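Local atomic coordinates of biotin protein ligase-like protein of unknown function (Silicibacter sp., PDB entry 3BFM), a protein that is of unknown function but resembles biotin protein ligases and belongs to the biotin/lipoate protein ligase family. Residues Leu68-Val73 / Glu180-Glu185. Sequence-based numbering, arbitrary orientation.
Sequences LPVCGV and ETIHGE
V70 and I182 form the close-packed part of a helix-helix contact within the biotin/lipoate ligase-like α/β fold, where helix 67-82 lies beside helix 179-189. The CA atoms of V70 and I182 are 7.0 Å apart, and about one turn later those of V73 and E185 are 7.1 Å apart. The chains thus stay close over that one turn, and residues three apart on each helix, V70 and V73 against I182 and E185, make the contact.

A single methyl of V70 does the touching. Its CG2 meets two branches of the isoleucine, with I182 CG2 at 3.9 Å and I182 CD1 at 4.1 Å, so it faces the ends of both branches and lies slightly nearer CG2. The first torsion of the isoleucine (chi1 -71°) sets CG2 anti to the backbone N, while the extended second torsion (chi2 163°) carries CD1 outward from CG1. The seam is buried, and neighbouring aromatic residues close around it: W170 of helix 156-175 lies against V70 and V73, whereas W174 of that helix and F213 pack on I182. On the helix of V70, the carbonyl O of C71 accepts a hydrogen bond from W163 NE1, a further tie to helix 156-175.

At the E185 end of the contact the packing is looser, and E185 is partly exposed, although W170 touches it as well as the two valines. V73 is itself buried, but its partner offers only the aliphatic base of an acidic side chain, which bends back on itself beyond that point (chi2 -58°). V73 CG1 lies 4.2 Å from E185 CB, and the other valine methyl, CG2, is 4.4 Å from the same carbon.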
loop_
_atom_site.group_PDB
_atom_site.type_symbol
_atom_site.label_atom_id
_atom_site.label_comp_id
_atom_site.label_asym_id
_atom_site.label_seq_id
_atom_site.Cartn_x
_atom_site.Cartn_y
_atom_site.Cartn_z
ATOM N N LEU A 68 2.543 11.760 12.467
ATOM C CA LEU A 68 3.139 13.094 12.212
ATOM C C LEU A 68 4.683 13.062 12.184
ATOM O O LEU A 68 5.295 13.394 11.141
ATOM C CB LEU A 68 2.607 14.151 13.189
ATOM C CG LEU A 68 3.127 15.570 13.020
ATOM C CD1 LEU A 68 2.788 16.053 11.603
ATOM C CD2 LEU A 68 2.515 16.505 14.046
ATOM N N PRO A 69 5.341 12.663 13.307
ATOM C CA PRO A 69 6.807 12.511 13.225
ATOM C C PRO A 69 7.320 11.574 12.141
ATOM O O PRO A 69 8.319 11.878 11.471
ATOM C CB PRO A 69 7.199 12.031 14.625
ATOM C CG PRO A 69 5.954 11.839 15.366
ATOM C CD PRO A 69 4.853 12.509 14.697
ATOM N N VAL A 70 6.635 10.457 11.955
ATOM C CA VAL A 70 6.958 9.545 10.876
ATOM C C VAL A 70 6.986 10.240 9.524
ATOM O O VAL A 70 7.944 10.064 8.777
ATOM C CB VAL A 70 6.024 8.325 10.855
ATOM C CG1 VAL A 70 6.137 7.564 9.511
ATOM C CG2 VAL A 70 6.274 7.384 12.036
ATOM N N CYS A 71 5.956 11.020 9.189
ATOM C CA CYS A 71 5.924 11.696 7.885
ATOM C C CYS A 71 6.897 12.887 7.818
ATOM O O CYS A 71 7.326 13.308 6.745
ATOM C CB CYS A 71 4.504 12.139 7.559
ATOM S SG CYS A 71 3.427 10.696 7.224
ATOM N N GLY A 72 7.264 13.429 8.981
ATOM C CA GLY A 72 8.321 14.411 9.054
ATOM C C GLY A 72 9.667 13.826 8.716
ATOM O O GLY A 72 10.438 14.422 7.964
ATOM N N VAL A 73 9.970 12.655 9.268
ATOM C CA VAL A 73 11.198 11.929 8.925
ATOM C C VAL A 73 11.188 11.588 7.439
ATOM O O VAL A 73 12.204 11.728 6.719
ATOM C CB VAL A 73 11.361 10.642 9.755
ATOM C CG1 VAL A 73 12.596 9.873 9.308
ATOM C CG2 VAL A 73 11.434 10.938 11.253
ATOM N N GLU A 180 11.082 2.606 18.436
ATOM C CA GLU A 180 12.299 3.096 19.074
ATOM C C GLU A 180 13.273 3.725 18.069
ATOM O O GLU A 180 13.838 4.787 18.328
ATOM C CB GLU A 180 12.990 1.966 19.839
ATOM C CG GLU A 180 14.057 2.450 20.761
ATOM N N THR A 181 13.455 3.087 16.918
ATOM C CA THR A 181 14.326 3.614 15.871
ATOM C C THR A 181 13.758 4.918 15.288
ATOM O O THR A 181 14.481 5.875 15.015
ATOM C CB THR A 181 14.483 2.598 14.728
ATOM O OG1 THR A 181 15.002 1.368 15.254
ATOM C CG2 THR A 181 15.390 3.121 13.651
ATOM N N ILE A 182 12.441 4.944 15.109
ATOM C CA ILE A 182 11.760 6.145 14.650
ATOM C C ILE A 182 11.997 7.277 15.609
ATOM O O ILE A 182 12.326 8.390 15.182
ATOM C CB ILE A 182 10.255 5.868 14.463
ATOM C CG1 ILE A 182 10.098 4.964 13.229
ATOM C CG2 ILE A 182 9.456 7.188 14.311
ATOM C CD1 ILE A 182 8.769 4.278 13.129
ATOM N N HIS A 183 11.864 7.003 16.904
ATOM C CA HIS A 183 12.138 8.021 17.908
ATOM C C HIS A 183 13.533 8.612 17.748
ATOM O O HIS A 183 13.722 9.827 17.824
ATOM C CB HIS A 183 11.963 7.478 19.332
ATOM C CG HIS A 183 10.613 7.735 19.911
ATOM N ND1 HIS A 183 10.253 8.947 20.448
ATOM C CD2 HIS A 183 9.526 6.937 20.020
ATOM C CE1 HIS A 183 9.001 8.886 20.863
ATOM N NE2 HIS A 183 8.543 7.670 20.627
ATOM N N GLY A 184 14.519 7.740 17.545
ATOM C CA GLY A 184 15.896 8.186 17.366
ATOM C C GLY A 184 16.091 9.036 16.145
ATOM O O GLY A 184 16.745 10.074 16.216
ATOM N N GLU A 185 15.514 8.617 15.012
ATOM C CA GLU A 185 15.633 9.395 13.787
ATOM C C GLU A 185 15.042 10.777 13.994
ATOM O O GLU A 185 15.650 11.789 13.589
ATOM C CB GLU A 185 14.909 8.719 12.630
ATOM C CG GLU A 185 15.555 7.446 12.152
ATOM C CD GLU A 185 16.991 7.631 11.699
ATOM O OE1 GLU A 185 17.258 8.607 10.956
ATOM O OE2 GLU A 185 17.846 6.803 12.091
#